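Local coordinates for Lmo0794 protein (Listeria monocytogenes, PDB 3EW7) that is of unknown function but has the Rossmann fold of NAD(P)-binding short-chain dehydrogenase relatives and may be an oxidoreductase using NAD or NADP, at residues P96-V101 and A146-T151; D50-T55 and V80-H85; W150-P155 and N205-V210. The protein carries 3 engineered substitutions. All blocks are in the same frame, centred on the assembly; numbering follows the deposited sequence.

Interaction 1: P96-V101 and A146-T151; sequences PRLLVV and AEFSWT
Arg97 and Thr151 meet across two neighbouring parallel strands, 97-101 and 150-154, in the central sheet of a Rossmann fold. The strands are in register as Leu98 beside Trp150 and Leu99 beside Thr151. Three backbone bonds join them: Leu98 N gives to Ser149 O (2.8 Å), Thr151 N to Leu98 O, and Val100 N to Thr151 O.

The arginine side chain can be followed outward. Arg97 CB lies 4.0 Å from Ser149 OG and Arg97 CG closes to 3.5 Å from Ser149 OG, so the start of the chain runs past the serine. CG stands anti to the backbone N (chi1 -170°) and the chain stays extended from CG to NE, which carries the guanidinium along to Thr151. There NE makes a long, weak bond to Thr151 OG1. The better bond runs from Arg97 NH2 to Thr151 OG1 at 3.0 Å, with an N-H...O angle of 161° and the oxygen close to the guanidinium plane. CD2 of Leu99 lies over one face of the group, toward its rim. NH2 also forms a salt bridge with Glu197 of helix 187-199, and Thr151 OG1 is bonded to the carbonyl of His203.

On the Leu98 and Trp150 side the contact itself is apolar. Leu98 CD2 reaches the edge of the Phe148 ring, 3.9 Å from Phe148 CE1, and Leu98 CB faces Trp150 CB; helix 79-90 covers this side, with Leu83 against Leu98. The salt bridge to Glu197 probably offsets the charge of the buried guanidinium, and the hydroxyl it grips is tied in turn to the segment leading into the last strand.

Interaction 2: D50-T55 and V80-H85; sequences DIFDLT and VTSLDH
In this Rossmann-type alpha/beta fold, the loop after strand 45-48 packs against helix 79-90, and a short 3-10 turn at 51-53 supplies most of the touching atoms. An Asx turn opens it: Asp50 OD2 accepts from Phe52 N at 3.1 Å, the N-H arriving from above the carboxylate plane. Backbone bonds from Asp53 N to Asp50 O and from Leu54 N to Ile51 O complete the tight winding.

Ser82 and His85 point toward the loop, and Ser82 meets the turn with its CB. This carbon sits over one face of the Phe52 ring, 4.0 Å from the centroid and 30° off the normal, a CH-pi contact. Ser82 CB is also 3.7 Å from Ile51 CD1 and equally near Ile51 CG2, so it touches the ring and both arms of the isoleucine. The hydroxyl of Ser82 turns back to its own helix and bonds to the carbonyls of Lys78 and His79, which leaves the carbon to do the touching.

One turn further along, His85 extends its imidazole to the loop. With CG anti to the backbone N (chi1 170°), the ring reaches carbonyls in and just after the 3-10 turn. Phe52 O lies 3.1 Å above the His85 ring plane, toward its rim, too poorly angled for a bond to NE2. Instead, His85 NE2 gives to Leu54 O at 2.8 Å, on a lone pair of that carbonyl.

Interaction 3: W150-P155 and N205-V210; sequences WTYISP and NEHFTV. Engineered in segment 205-210: His207 (natural residue Arg).
The side chains of Tyr152 and His207 cross obliquely from neighbouring parallel strands, 150-154 and 207-209, their rings almost perpendicular: the tyrosine edge points at the imidazole face in an offset edge-to-face pair, planes at 87° and centroids 5.3 Å apart. His207 is an engineered residue (arginine in nature). Its CG, anti to the backbone N (chi1 167°), lets the ring run along the strand to Ser154, where His207 NE2 and Ser154 OG are hydrogen-bonded at 2.8 Å. Helix 131-142 covers this side, and Gln137 takes up the tyrosine hydroxyl.

On the opposite side of the sheet Phe208 and Ile153 point the same way, with Ile153 CG1 3.9 Å from Phe208 CZ; Thr151 CG2 meets that ring at its edge. Farther along, Val210 CG2 comes to Ile153 CD1 under helix 187-199.

At the start of the strands the Asn205-Glu206 peptide lies over one face of the Trp150 indole.

Four backbone bonds alternate between the strands: Tyr152 N to Glu206 O, Phe208 N to Tyr152 O, Ser154 N to Phe208 O and Val210 N to Ser154 O. They fix the register through main-chain atoms alone, whereas the ring pair and the Ser154 bond belong to the engineered protein.

Interactions 1 and 3 belong to one sheet and share Trp150 and Thr151: strand 150-154 has 97-101 on one side and 207-209 on the other, so Val100 O can take up Ile153 N between the two contacts. Interaction 1 is wholly buried and sets a salt-bridged arginine at the face toward helix 187-199; interaction 3, at the sheet's outermost strand, is only partly buried and leans more on aromatic rings. Interaction 2, partly buried with exposed residues at its border, stands off the sheet, joining a loop to a helix through one side-chain-to-backbone bond and CH-pi packing. Leu83 of its helix packs on Leu98 of interaction 1, but interaction 3 stays about 5 Å away at the nearest atoms.

Interaction 1: P96-V101 and A146-T151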
loop_
_atom_site.group_PDB
_atom_site.type_symbol
_atom_site.label_atom_id
_atom_site.label_comp_id
_atom_site.label_asym_id
_atom_site.label_seq_id
_atom_site.Cartn_x
_atom_site.Cartn_y
_atom_site.Cartn_z
ATOM N N PRO A 96 9.138 8.778 -3.976
ATOM C CA PRO A 96 7.850 8.178 -4.320
ATOM C C PRO A 96 7.105 8.537 -3.049
ATOM O O PRO A 96 7.726 8.762 -2.005
ATOM C CB PRO A 96 8.128 6.667 -4.356
ATOM C CG PRO A 96 9.415 6.578 -4.824
ATOM C CD PRO A 96 10.092 7.639 -3.935
ATOM N N ARG A 97 5.796 8.590 -3.110
ATOM C CA ARG A 97 5.025 8.865 -1.912
ATOM C C ARG A 97 4.737 7.467 -1.376
ATOM O O ARG A 97 4.416 6.574 -2.161
ATOM C CB ARG A 97 3.724 9.568 -2.297
ATOM C CG ARG A 97 2.959 10.122 -1.143
ATOM C CD ARG A 97 1.789 10.904 -1.646
ATOM N NE ARG A 97 0.793 11.012 -0.597
ATOM C CZ ARG A 97 -0.485 11.231 -0.845
ATOM N NH1 ARG A 97 -0.890 11.366 -2.104
ATOM N NH2 ARG A 97 -1.355 11.288 0.158
ATOM N N LEU A 98 4.876 7.252 -0.068
ATOM C CA LEU A 98 4.581 5.919 0.430
ATOM C C LEU A 98 3.197 5.951 1.048
ATOM O O LEU A 98 2.989 6.608 2.063
ATOM C CB LEU A 98 5.595 5.464 1.477
ATOM C CG LEU A 98 5.342 4.035 1.970
ATOM C CD1 LEU A 98 5.554 3.038 0.836
ATOM C CD2 LEU A 98 6.257 3.725 3.127
ATOM N N LEU A 99 2.257 5.258 0.419
ATOM C CA LEU A 99 0.884 5.191 0.902
ATOM C C LEU A 99 0.700 3.836 1.600
ATOM O O LEU A 99 0.747 2.784 0.960
ATOM C CB LEU A 99 -0.082 5.307 -0.283
ATOM C CG LEU A 99 -1.559 5.680 -0.103
ATOM C CD1 LEU A 99 -2.073 5.266 1.265
ATOM C CD2 LEU A 99 -1.706 7.176 -0.260
ATOM N N VAL A 100 0.496 3.863 2.911
ATOM C CA VAL A 100 0.320 2.630 3.673
ATOM C C VAL A 100 -1.162 2.354 3.916
ATOM O O VAL A 100 -1.872 3.180 4.477
ATOM C CB VAL A 100 1.055 2.720 5.026
ATOM C CG1 VAL A 100 1.277 1.339 5.592
ATOM C CG2 VAL A 100 2.379 3.435 4.842
ATOM N N VAL A 101 -1.619 1.175 3.507
ATOM C CA VAL A 101 -3.024 0.798 3.644
ATOM C C VAL A 101 -3.346 -0.122 4.824
ATOM O O VAL A 101 -2.823 -1.232 4.897
ATOM C CB VAL A 101 -3.494 0.104 2.359
ATOM C CG1 VAL A 101 -4.965 -0.226 2.457
ATOM C CG2 VAL A 101 -3.206 0.988 1.155
ATOM N N ALA A 146 8.847 13.986 9.361
ATOM C CA ALA A 146 9.240 14.827 8.249
ATOM C C ALA A 146 10.388 14.331 7.397
ATOM O O ALA A 146 10.803 15.018 6.472
ATOM C CB ALA A 146 9.555 16.230 8.772
ATOM N N GLU A 147 10.892 13.136 7.675
ATOM C CA GLU A 147 12.024 12.620 6.910
ATOM C C GLU A 147 11.730 12.067 5.510
ATOM O O GLU A 147 12.653 11.817 4.734
ATOM C CB GLU A 147 12.785 11.602 7.761
ATOM C CG GLU A 147 13.534 12.272 8.919
ATOM C CD GLU A 147 13.988 11.300 9.999
ATOM O OE1 GLU A 147 14.739 10.357 9.681
ATOM O OE2 GLU A 147 13.597 11.484 11.173
ATOM N N PHE A 148 10.458 11.864 5.187
ATOM C CA PHE A 148 10.093 11.409 3.850
ATOM C C PHE A 148 8.612 11.569 3.599
ATOM O O PHE A 148 7.858 11.971 4.485
ATOM C CB PHE A 148 10.526 9.961 3.582
ATOM C CG PHE A 148 9.681 8.927 4.254
ATOM C CD1 PHE A 148 8.998 7.982 3.495
ATOM C CD2 PHE A 148 9.611 8.852 5.638
ATOM C CE1 PHE A 148 8.261 6.969 4.107
ATOM C CE2 PHE A 148 8.879 7.850 6.259
ATOM C CZ PHE A 148 8.202 6.904 5.489
ATOM N N SER A 149 8.195 11.270 2.378
ATOM C CA SER A 149 6.800 11.420 2.013
ATOM C C SER A 149 5.965 10.158 2.243
ATOM O O SER A 149 6.150 9.144 1.564
ATOM C CB SER A 149 6.711 11.849 0.554
ATOM O OG SER A 149 5.390 12.235 0.247
ATOM N N TRP A 150 5.030 10.229 3.187
ATOM C CA TRP A 150 4.184 9.078 3.495
ATOM C C TRP A 150 2.752 9.450 3.872
ATOM O O TRP A 150 2.454 10.601 4.201
ATOM C CB TRP A 150 4.782 8.294 4.657
ATOM C CG TRP A 150 4.797 9.093 5.917
ATOM C CD1 TRP A 150 5.716 10.024 6.286
ATOM C CD2 TRP A 150 3.805 9.079 6.949
ATOM N NE1 TRP A 150 5.361 10.595 7.486
ATOM C CE2 TRP A 150 4.187 10.033 7.913
ATOM C CE3 TRP A 150 2.623 8.350 7.151
ATOM C CZ2 TRP A 150 3.434 10.280 9.064
ATOM C CZ3 TRP A 150 1.874 8.598 8.297
ATOM C CH2 TRP A 150 2.286 9.557 9.238
ATOM N N THR A 151 1.873 8.453 3.825
ATOM C CA THR A 151 0.475 8.614 4.215
ATOM C C THR A 151 -0.069 7.263 4.644
ATOM O O THR A 151 0.131 6.257 3.968
ATOM C CB THR A 151 -0.427 9.132 3.077
ATOM O OG1 THR A 151 -0.041 10.458 2.706
ATOM C CG2 THR A 151 -1.871 9.162 3.540
#

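Interaction 2: D50-T55 and V80-H85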
loop_
_atom_site.group_PDB
_atom_site.type_symbol
_atom_site.label_atom_id
_atom_site.label_comp_id
_atom_site.label_asym_id
_atom_site.label_seq_id
_atom_site.Cartn_x
_atom_site.Cartn_y
_atom_site.Cartn_z
ATOM N N ASP A 50 10.116 -9.388 -3.117
ATOM C CA ASP A 50 9.446 -9.341 -1.835
ATOM C C ASP A 50 9.728 -7.960 -1.283
ATOM O O ASP A 50 10.740 -7.350 -1.615
ATOM C CB ASP A 50 9.988 -10.401 -0.883
ATOM C CG ASP A 50 9.442 -10.246 0.528
ATOM O OD1 ASP A 50 8.201 -10.330 0.718
ATOM O OD2 ASP A 50 10.265 -10.032 1.450
ATOM N N ILE A 51 8.831 -7.474 -0.437
ATOM C CA ILE A 51 8.955 -6.151 0.149
ATOM C C ILE A 51 10.312 -5.927 0.830
ATOM O O ILE A 51 10.943 -4.880 0.676
ATOM C CB ILE A 51 7.794 -5.918 1.145
ATOM C CG1 ILE A 51 7.758 -4.465 1.590
ATOM C CG2 ILE A 51 7.924 -6.857 2.327
ATOM C CD1 ILE A 51 6.536 -4.136 2.397
ATOM N N PHE A 52 10.768 -6.933 1.561
ATOM C CA PHE A 52 12.027 -6.846 2.285
ATOM C C PHE A 52 13.260 -6.636 1.421
ATOM O O PHE A 52 14.269 -6.120 1.899
ATOM C CB PHE A 52 12.199 -8.098 3.142
ATOM C CG PHE A 52 11.368 -8.085 4.383
ATOM C CD1 PHE A 52 11.704 -7.253 5.443
ATOM C CD2 PHE A 52 10.216 -8.858 4.475
ATOM C CE1 PHE A 52 10.907 -7.186 6.580
ATOM C CE2 PHE A 52 9.402 -8.795 5.621
ATOM C CZ PHE A 52 9.752 -7.958 6.672
ATOM N N ASP A 53 13.179 -7.023 0.151
ATOM C CA ASP A 53 14.309 -6.886 -0.765
ATOM C C ASP A 53 14.278 -5.610 -1.586
ATOM O O ASP A 53 15.180 -5.364 -2.387
ATOM C CB ASP A 53 14.362 -8.062 -1.741
ATOM C CG ASP A 53 14.334 -9.394 -1.045
ATOM O OD1 ASP A 53 15.081 -9.565 -0.055
ATOM O OD2 ASP A 53 13.569 -10.270 -1.501
ATOM N N LEU A 54 13.239 -4.809 -1.407
ATOM C CA LEU A 54 13.110 -3.569 -2.158
ATOM C C LEU A 54 14.197 -2.528 -1.855
ATOM O O LEU A 54 14.472 -2.207 -0.691
ATOM C CB LEU A 54 11.725 -2.981 -1.910
ATOM C CG LEU A 54 10.639 -3.291 -2.940
ATOM C CD1 LEU A 54 10.923 -4.610 -3.638
ATOM C CD2 LEU A 54 9.289 -3.295 -2.247
ATOM N N THR A 55 14.814 -2.005 -2.912
ATOM C CA THR A 55 15.858 -0.992 -2.761
ATOM C C THR A 55 15.347 0.311 -3.330
ATOM O O THR A 55 14.526 0.301 -4.244
ATOM C CB THR A 55 17.109 -1.337 -3.556
ATOM O OG1 THR A 55 16.809 -1.238 -4.955
ATOM C CG2 THR A 55 17.580 -2.750 -3.235
ATOM N N VAL A 80 4.999 -4.528 10.883
ATOM C CA VAL A 80 5.824 -3.490 11.472
ATOM C C VAL A 80 7.259 -3.578 10.957
ATOM O O VAL A 80 7.906 -2.566 10.692
ATOM C CB VAL A 80 5.816 -3.612 13.016
ATOM C CG1 VAL A 80 5.881 -5.089 13.408
ATOM C CG2 VAL A 80 6.993 -2.838 13.617
ATOM N N THR A 81 7.739 -4.799 10.795
ATOM C CA THR A 81 9.100 -5.007 10.335
ATOM C C THR A 81 9.370 -4.605 8.879
ATOM O O THR A 81 10.384 -3.960 8.593
ATOM C CB THR A 81 9.516 -6.475 10.601
ATOM O OG1 THR A 81 10.263 -6.534 11.822
ATOM C CG2 THR A 81 10.357 -7.016 9.490
ATOM N N SER A 82 8.472 -4.981 7.972
ATOM C CA SER A 82 8.629 -4.644 6.558
ATOM C C SER A 82 8.502 -3.143 6.325
ATOM O O SER A 82 9.176 -2.579 5.466
ATOM C CB SER A 82 7.588 -5.382 5.714
ATOM O OG SER A 82 6.284 -5.179 6.226
ATOM N N LEU A 83 7.627 -2.493 7.080
ATOM C CA LEU A 83 7.468 -1.063 6.917
ATOM C C LEU A 83 8.756 -0.393 7.370
ATOM O O LEU A 83 9.228 0.557 6.743
ATOM C CB LEU A 83 6.281 -0.543 7.734
ATOM C CG LEU A 83 6.050 0.976 7.685
ATOM C CD1 LEU A 83 6.004 1.454 6.233
ATOM C CD2 LEU A 83 4.757 1.326 8.412
ATOM N N ASP A 84 9.332 -0.894 8.459
ATOM C CA ASP A 84 10.570 -0.324 8.960
ATOM C C ASP A 84 11.598 -0.327 7.840
ATOM O O ASP A 84 12.313 0.660 7.653
ATOM C CB ASP A 84 11.087 -1.106 10.168
ATOM C CG ASP A 84 10.354 -0.750 11.461
ATOM O OD1 ASP A 84 9.550 0.209 11.476
ATOM O OD2 ASP A 84 10.589 -1.433 12.481
ATOM N N HIS A 85 11.660 -1.422 7.081
ATOM C CA HIS A 85 12.600 -1.515 5.972
ATOM C C HIS A 85 12.369 -0.394 4.960
ATOM O O HIS A 85 13.310 0.280 4.544
ATOM C CB HIS A 85 12.475 -2.862 5.264
ATOM C CG HIS A 85 13.246 -2.939 3.982
ATOM N ND1 HIS A 85 14.625 -2.907 3.936
ATOM C CD2 HIS A 85 12.832 -3.013 2.694
ATOM C CE1 HIS A 85 15.024 -2.955 2.676
ATOM N NE2 HIS A 85 13.956 -3.019 1.902
#

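Interaction 3: W150-P155 and N205-V210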
loop_
_atom_site.group_PDB
_atom_site.type_symbol
_atom_site.label_atom_id
_atom_site.label_comp_id
_atom_site.label_asym_id
_atom_site.label_seq_id
_atom_site.Cartn_x
_atom_site.Cartn_y
_atom_site.Cartn_z
ATOM N N TRP A 150 5.030 10.229 3.187
ATOM C CA TRP A 150 4.184 9.078 3.495
ATOM C C TRP A 150 2.752 9.450 3.872
ATOM O O TRP A 150 2.454 10.601 4.201
ATOM C CB TRP A 150 4.782 8.294 4.657
ATOM C CG TRP A 150 4.797 9.093 5.917
ATOM C CD1 TRP A 150 5.716 10.024 6.286
ATOM C CD2 TRP A 150 3.805 9.079 6.949
ATOM N NE1 TRP A 150 5.361 10.595 7.486
ATOM C CE2 TRP A 150 4.187 10.033 7.913
ATOM C CE3 TRP A 150 2.623 8.350 7.151
ATOM C CZ2 TRP A 150 3.434 10.280 9.064
ATOM C CZ3 TRP A 150 1.874 8.598 8.297
ATOM C CH2 TRP A 150 2.286 9.557 9.238
ATOM N N THR A 151 1.873 8.453 3.825
ATOM C CA THR A 151 0.475 8.614 4.215
ATOM C C THR A 151 -0.069 7.263 4.644
ATOM O O THR A 151 0.131 6.257 3.968
ATOM C CB THR A 151 -0.427 9.132 3.077
ATOM O OG1 THR A 151 -0.041 10.458 2.706
ATOM C CG2 THR A 151 -1.871 9.162 3.540
ATOM N N TYR A 152 -0.748 7.241 5.783
ATOM C CA TYR A 152 -1.331 6.004 6.271
ATOM C C TYR A 152 -2.843 6.154 6.145
ATOM O O TYR A 152 -3.427 7.095 6.687
ATOM C CB TYR A 152 -0.955 5.763 7.728
ATOM C CG TYR A 152 -1.113 4.319 8.161
ATOM C CD1 TYR A 152 -0.012 3.463 8.205
ATOM C CD2 TYR A 152 -2.372 3.798 8.487
ATOM C CE1 TYR A 152 -0.160 2.132 8.557
ATOM C CE2 TYR A 152 -2.530 2.464 8.838
ATOM C CZ TYR A 152 -1.420 1.635 8.872
ATOM O OH TYR A 152 -1.561 0.313 9.211
ATOM N N ILE A 153 -3.469 5.229 5.424
ATOM C CA ILE A 153 -4.914 5.277 5.224
ATOM C C ILE A 153 -5.685 4.127 5.886
ATOM O O ILE A 153 -5.310 2.955 5.767
ATOM C CB ILE A 153 -5.259 5.319 3.708
ATOM C CG1 ILE A 153 -6.759 5.535 3.522
ATOM C CG2 ILE A 153 -4.813 4.035 3.025
ATOM C CD1 ILE A 153 -7.163 5.700 2.076
ATOM N N SER A 154 -6.752 4.492 6.592
ATOM C CA SER A 154 -7.621 3.541 7.276
ATOM C C SER A 154 -9.025 3.648 6.696
ATOM O O SER A 154 -9.466 4.725 6.300
ATOM C CB SER A 154 -7.671 3.831 8.777
ATOM O OG SER A 154 -6.443 3.505 9.402
ATOM N N PRO A 155 -9.742 2.519 6.635
ATOM C CA PRO A 155 -11.103 2.481 6.103
ATOM C C PRO A 155 -12.108 3.006 7.111
ATOM O O PRO A 155 -11.861 3.001 8.319
ATOM C CB PRO A 155 -11.304 1.008 5.817
ATOM C CG PRO A 155 -10.590 0.382 6.956
ATOM C CD PRO A 155 -9.298 1.165 7.009
ATOM N N ASN A 205 1.847 13.144 4.566
ATOM C CA ASN A 205 2.563 12.934 5.808
ATOM C C ASN A 205 1.762 12.838 7.092
ATOM O O ASN A 205 2.175 13.352 8.130
ATOM C CB ASN A 205 3.652 13.984 5.955
ATOM C CG ASN A 205 4.911 13.583 5.241
ATOM O OD1 ASN A 205 5.995 13.615 5.814
ATOM N ND2 ASN A 205 4.776 13.180 3.985
ATOM N N GLU A 206 0.618 12.165 7.025
ATOM C CA GLU A 206 -0.217 11.952 8.198
ATOM C C GLU A 206 -1.120 10.738 8.000
ATOM O O GLU A 206 -1.291 10.244 6.881
ATOM C CB GLU A 206 -1.063 13.191 8.513
ATOM C CG GLU A 206 -2.055 13.608 7.435
ATOM C CD GLU A 206 -2.918 14.798 7.863
ATOM O OE1 GLU A 206 -2.363 15.754 8.445
ATOM O OE2 GLU A 206 -4.149 14.785 7.611
ATOM N N HIS A 207 -1.658 10.239 9.107
ATOM C CA HIS A 207 -2.560 9.102 9.081
ATOM C C HIS A 207 -3.955 9.692 9.008
ATOM O O HIS A 207 -4.176 10.802 9.485
ATOM C CB HIS A 207 -2.422 8.288 10.366
ATOM C CG HIS A 207 -3.516 7.287 10.567
ATOM N ND1 HIS A 207 -4.055 7.012 11.804
ATOM C CD2 HIS A 207 -4.189 6.509 9.685
ATOM C CE1 HIS A 207 -5.015 6.113 11.678
ATOM N NE2 HIS A 207 -5.116 5.792 10.400
ATOM N N PHE A 208 -4.888 8.976 8.394
ATOM C CA PHE A 208 -6.263 9.450 8.319
ATOM C C PHE A 208 -7.211 8.317 7.955
ATOM O O PHE A 208 -6.850 7.392 7.226
ATOM C CB PHE A 208 -6.391 10.611 7.320
ATOM C CG PHE A 208 -6.624 10.179 5.913
ATOM C CD1 PHE A 208 -7.889 10.287 5.343
ATOM C CD2 PHE A 208 -5.580 9.676 5.150
ATOM C CE1 PHE A 208 -8.113 9.901 4.024
ATOM C CE2 PHE A 208 -5.786 9.286 3.833
ATOM C CZ PHE A 208 -7.059 9.400 3.267
ATOM N N THR A 209 -8.423 8.398 8.489
ATOM C CA THR A 209 -9.441 7.389 8.259
ATOM C C THR A 209 -10.410 7.941 7.232
ATOM O O THR A 209 -10.727 9.121 7.260
ATOM C CB THR A 209 -10.230 7.084 9.554
ATOM O OG1 THR A 209 -9.321 6.894 10.647
ATOM C CG2 THR A 209 -11.052 5.834 9.383
ATOM N N VAL A 210 -10.877 7.095 6.322
ATOM C CA VAL A 210 -11.825 7.549 5.311
ATOM C C VAL A 210 -13.102 8.051 5.989
ATOM O O VAL A 210 -13.479 7.561 7.054
ATOM C CB VAL A 210 -12.149 6.426 4.330
ATOM C CG1 VAL A 210 -13.058 6.939 3.240
ATOM C CG2 VAL A 210 -10.854 5.895 3.734
#